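Local coordinates for lipoprotein (Leptospira interrogans serogroup Icterohaemorrhagiae serovar copenhageni, PDB 6OE6) that is of unknown function but is probably a bacterial lipoprotein anchored to a membrane through an N-terminal lipid, at residues A[64-73]-A[85-93]. Sequence-based numbering, arbitrary orientation.
Sequences VSESAETYVS and DVLRKRPNP. With FMT (formic acid), chain D.
Val86 sets its CG1 beside Ser73 CB at 3.9 Å, in a non-hydrogen-bonded antiparallel pair. At Leu87 the backbones join twice: Leu87 N gives its hydrogen to Val72 O (2.9 Å), and Leu87 O receives that of Val72 N (3.0 Å). Arg88 returns to the face of Tyr71 and Ser73. With CG anti to the backbone N (chi1 -168°) and an extended chain beyond, it passes obliquely over the phenol ring, CG over one ring face toward the rim, CB 3.7 Å from Tyr71 CE1, and the guanidinium turned only 10° from the ring plane. Its NE donates to a water that also accepts from Thr70 N and probably donates to Lys89 O. These strands form the hairpin 70-77/81-89 at one margin of a mixed five-stranded sheet; strand 108-116 flanks 70-77 across from it. Lys89 N donates almost straight to Thr70 O (175° at the hydrogen), yet from above the carbonyl plane. The lysine chain, bent at chi2 and chi3, lays CG against Val72 CG1 and takes NZ to the backbone O of Glu99 and to a formic acid oxygen, O2. Beyond the strand, Arg90 crosses Glu66; Arg90 CD lies 3.4 Å from Glu66 OE2, without a salt bridge. Pro91 touches both Thr70 and Val64, its CG 3.4 Å from Thr70 OG1 and its CB 3.6 Å from Val64 CG2. Pro93 CD rests near Glu66 OE1.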
# COMPACT_ATOMS: atom_id res chain seq x y z
N VAL A 64 -15.67 -2.46 12.78
CA VAL A 64 -16.27 -1.91 11.57
C VAL A 64 -17.39 -2.82 11.10
O VAL A 64 -17.44 -4.01 11.42
CB VAL A 64 -15.24 -1.70 10.43
CG1 VAL A 64 -14.21 -0.67 10.83
CG2 VAL A 64 -14.58 -3.01 10.07
N SER A 65 -18.29 -2.25 10.31
CA SER A 65 -19.42 -2.96 9.74
C SER A 65 -19.15 -3.31 8.29
O SER A 65 -18.55 -2.52 7.55
CB SER A 65 -20.69 -2.12 9.84
OG SER A 65 -21.74 -2.73 9.12
N GLU A 66 -19.62 -4.49 7.88
CA GLU A 66 -19.49 -4.91 6.49
C GLU A 66 -20.27 -3.98 5.55
O GLU A 66 -19.92 -3.87 4.37
CB GLU A 66 -19.96 -6.36 6.34
CG GLU A 66 -20.06 -6.89 4.92
CD GLU A 66 -19.99 -8.40 4.86
OE1 GLU A 66 -19.44 -9.01 5.80
OE2 GLU A 66 -20.50 -8.99 3.88
N SER A 67 -21.29 -3.30 6.06
CA SER A 67 -22.10 -2.42 5.23
C SER A 67 -21.64 -0.96 5.25
O SER A 67 -22.19 -0.15 4.50
CB SER A 67 -23.57 -2.49 5.65
OG SER A 67 -23.75 -1.90 6.93
N ALA A 68 -20.67 -0.60 6.08
CA ALA A 68 -20.20 0.78 6.13
C ALA A 68 -19.38 1.11 4.88
O ALA A 68 -18.69 0.26 4.32
CB ALA A 68 -19.35 1.02 7.38
N GLU A 69 -19.46 2.37 4.46
CA GLU A 69 -18.77 2.79 3.24
C GLU A 69 -17.27 2.87 3.51
O GLU A 69 -16.81 3.75 4.25
CB GLU A 69 -19.30 4.13 2.75
CG GLU A 69 -20.71 4.10 2.21
CD GLU A 69 -20.92 5.12 1.11
OE1 GLU A 69 -19.92 5.61 0.56
OE2 GLU A 69 -22.09 5.43 0.79
N THR A 70 -16.51 1.96 2.91
CA THR A 70 -15.06 1.95 3.02
C THR A 70 -14.44 2.07 1.64
O THR A 70 -14.91 1.45 0.68
CB THR A 70 -14.58 0.67 3.72
OG1 THR A 70 -15.30 0.49 4.93
CG2 THR A 70 -13.11 0.75 4.06
N TYR A 71 -13.39 2.88 1.53
CA TYR A 71 -12.68 3.04 0.27
C TYR A 71 -11.18 3.04 0.54
O TYR A 71 -10.73 3.38 1.63
CB TYR A 71 -13.03 4.35 -0.45
CG TYR A 71 -14.44 4.42 -1.01
CD1 TYR A 71 -14.69 4.11 -2.34
CD2 TYR A 71 -15.50 4.80 -0.21
CE1 TYR A 71 -15.97 4.17 -2.86
CE2 TYR A 71 -16.78 4.87 -0.71
CZ TYR A 71 -17.01 4.55 -2.04
OH TYR A 71 -18.28 4.61 -2.56
N VAL A 72 -10.42 2.65 -0.48
CA VAL A 72 -9.01 3.00 -0.54
C VAL A 72 -8.80 3.86 -1.77
O VAL A 72 -9.56 3.81 -2.74
CB VAL A 72 -8.09 1.77 -0.60
CG1 VAL A 72 -8.24 0.96 0.70
CG2 VAL A 72 -8.43 0.91 -1.84
N SER A 73 -7.73 4.66 -1.73
CA SER A 73 -7.22 5.31 -2.93
C SER A 73 -5.72 5.11 -2.99
O SER A 73 -5.04 4.97 -1.97
CB SER A 73 -7.58 6.80 -2.96
OG SER A 73 -6.75 7.54 -2.10
N ASP A 85 -6.96 6.39 -8.59
CA ASP A 85 -8.36 6.02 -8.56
C ASP A 85 -8.70 5.62 -7.13
O ASP A 85 -7.84 5.61 -6.24
CB ASP A 85 -8.70 4.87 -9.51
CG ASP A 85 -10.03 5.07 -10.23
OD1 ASP A 85 -10.03 4.97 -11.48
OD2 ASP A 85 -11.07 5.35 -9.57
N VAL A 86 -9.98 5.35 -6.92
CA VAL A 86 -10.48 4.87 -5.64
C VAL A 86 -11.14 3.53 -5.88
O VAL A 86 -11.56 3.21 -6.99
CB VAL A 86 -11.49 5.85 -5.00
CG1 VAL A 86 -10.87 7.23 -4.92
CG2 VAL A 86 -12.78 5.84 -5.79
N LEU A 87 -11.23 2.74 -4.80
CA LEU A 87 -11.87 1.44 -4.90
C LEU A 87 -12.66 1.19 -3.62
O LEU A 87 -12.11 1.31 -2.52
CB LEU A 87 -10.81 0.35 -5.09
CG LEU A 87 -11.23 -0.99 -5.69
CD1 LEU A 87 -11.60 -0.81 -7.15
CD2 LEU A 87 -10.07 -1.95 -5.53
N ARG A 88 -13.94 0.87 -3.79
CA ARG A 88 -14.79 0.51 -2.66
C ARG A 88 -14.34 -0.83 -2.09
O ARG A 88 -14.14 -1.80 -2.83
CB ARG A 88 -16.25 0.45 -3.12
CG ARG A 88 -17.24 0.35 -1.98
CD ARG A 88 -18.66 0.48 -2.49
NE ARG A 88 -19.61 0.70 -1.41
CZ ARG A 88 -20.92 0.86 -1.58
NH1 ARG A 88 -21.43 0.82 -2.81
NH2 ARG A 88 -21.72 1.06 -0.54
N LYS A 89 -14.22 -0.91 -0.77
CA LYS A 89 -13.79 -2.13 -0.10
C LYS A 89 -14.86 -2.59 0.88
O LYS A 89 -15.54 -1.77 1.52
CB LYS A 89 -12.49 -1.94 0.67
CG LYS A 89 -11.31 -1.39 -0.16
CD LYS A 89 -10.96 -2.33 -1.30
CE LYS A 89 -10.18 -3.53 -0.87
NZ LYS A 89 -9.62 -4.30 -2.03
N ARG A 90 -14.98 -3.90 1.02
CA ARG A 90 -15.95 -4.47 1.95
C ARG A 90 -15.20 -5.07 3.13
O ARG A 90 -14.49 -6.07 2.96
CB ARG A 90 -16.82 -5.52 1.26
CG ARG A 90 -18.01 -5.95 2.09
CD ARG A 90 -18.65 -7.22 1.57
NE ARG A 90 -19.08 -7.11 0.18
CZ ARG A 90 -20.22 -6.54 -0.20
NH1 ARG A 90 -21.04 -6.01 0.70
NH2 ARG A 90 -20.53 -6.49 -1.49
N PRO A 91 -15.32 -4.51 4.33
CA PRO A 91 -14.56 -5.03 5.47
C PRO A 91 -15.03 -6.41 5.88
O PRO A 91 -16.20 -6.76 5.75
CB PRO A 91 -14.83 -4.01 6.57
CG PRO A 91 -15.28 -2.77 5.87
CD PRO A 91 -16.02 -3.25 4.66
N ASN A 92 -14.08 -7.22 6.36
CA ASN A 92 -14.41 -8.45 7.06
C ASN A 92 -14.65 -8.07 8.52
O ASN A 92 -13.71 -7.63 9.19
CB ASN A 92 -13.27 -9.46 6.95
CG ASN A 92 -13.56 -10.78 7.66
OD1 ASN A 92 -14.10 -10.81 8.76
ND2 ASN A 92 -13.17 -11.89 7.03
N PRO A 93 -15.88 -8.23 9.04
CA PRO A 93 -16.17 -7.72 10.39
C PRO A 93 -15.68 -8.63 11.51
O PRO A 93 -15.75 -8.22 12.67
CB PRO A 93 -17.70 -7.63 10.39
CG PRO A 93 -18.12 -8.76 9.52
CD PRO A 93 -17.07 -8.81 8.40
C FMT D . -6.90 -2.78 -4.08
O1 FMT D . -7.01 -3.91 -4.53
O2 FMT D . -7.19 -2.51 -2.92
O HOH W 1 -17.92 -0.13 1.11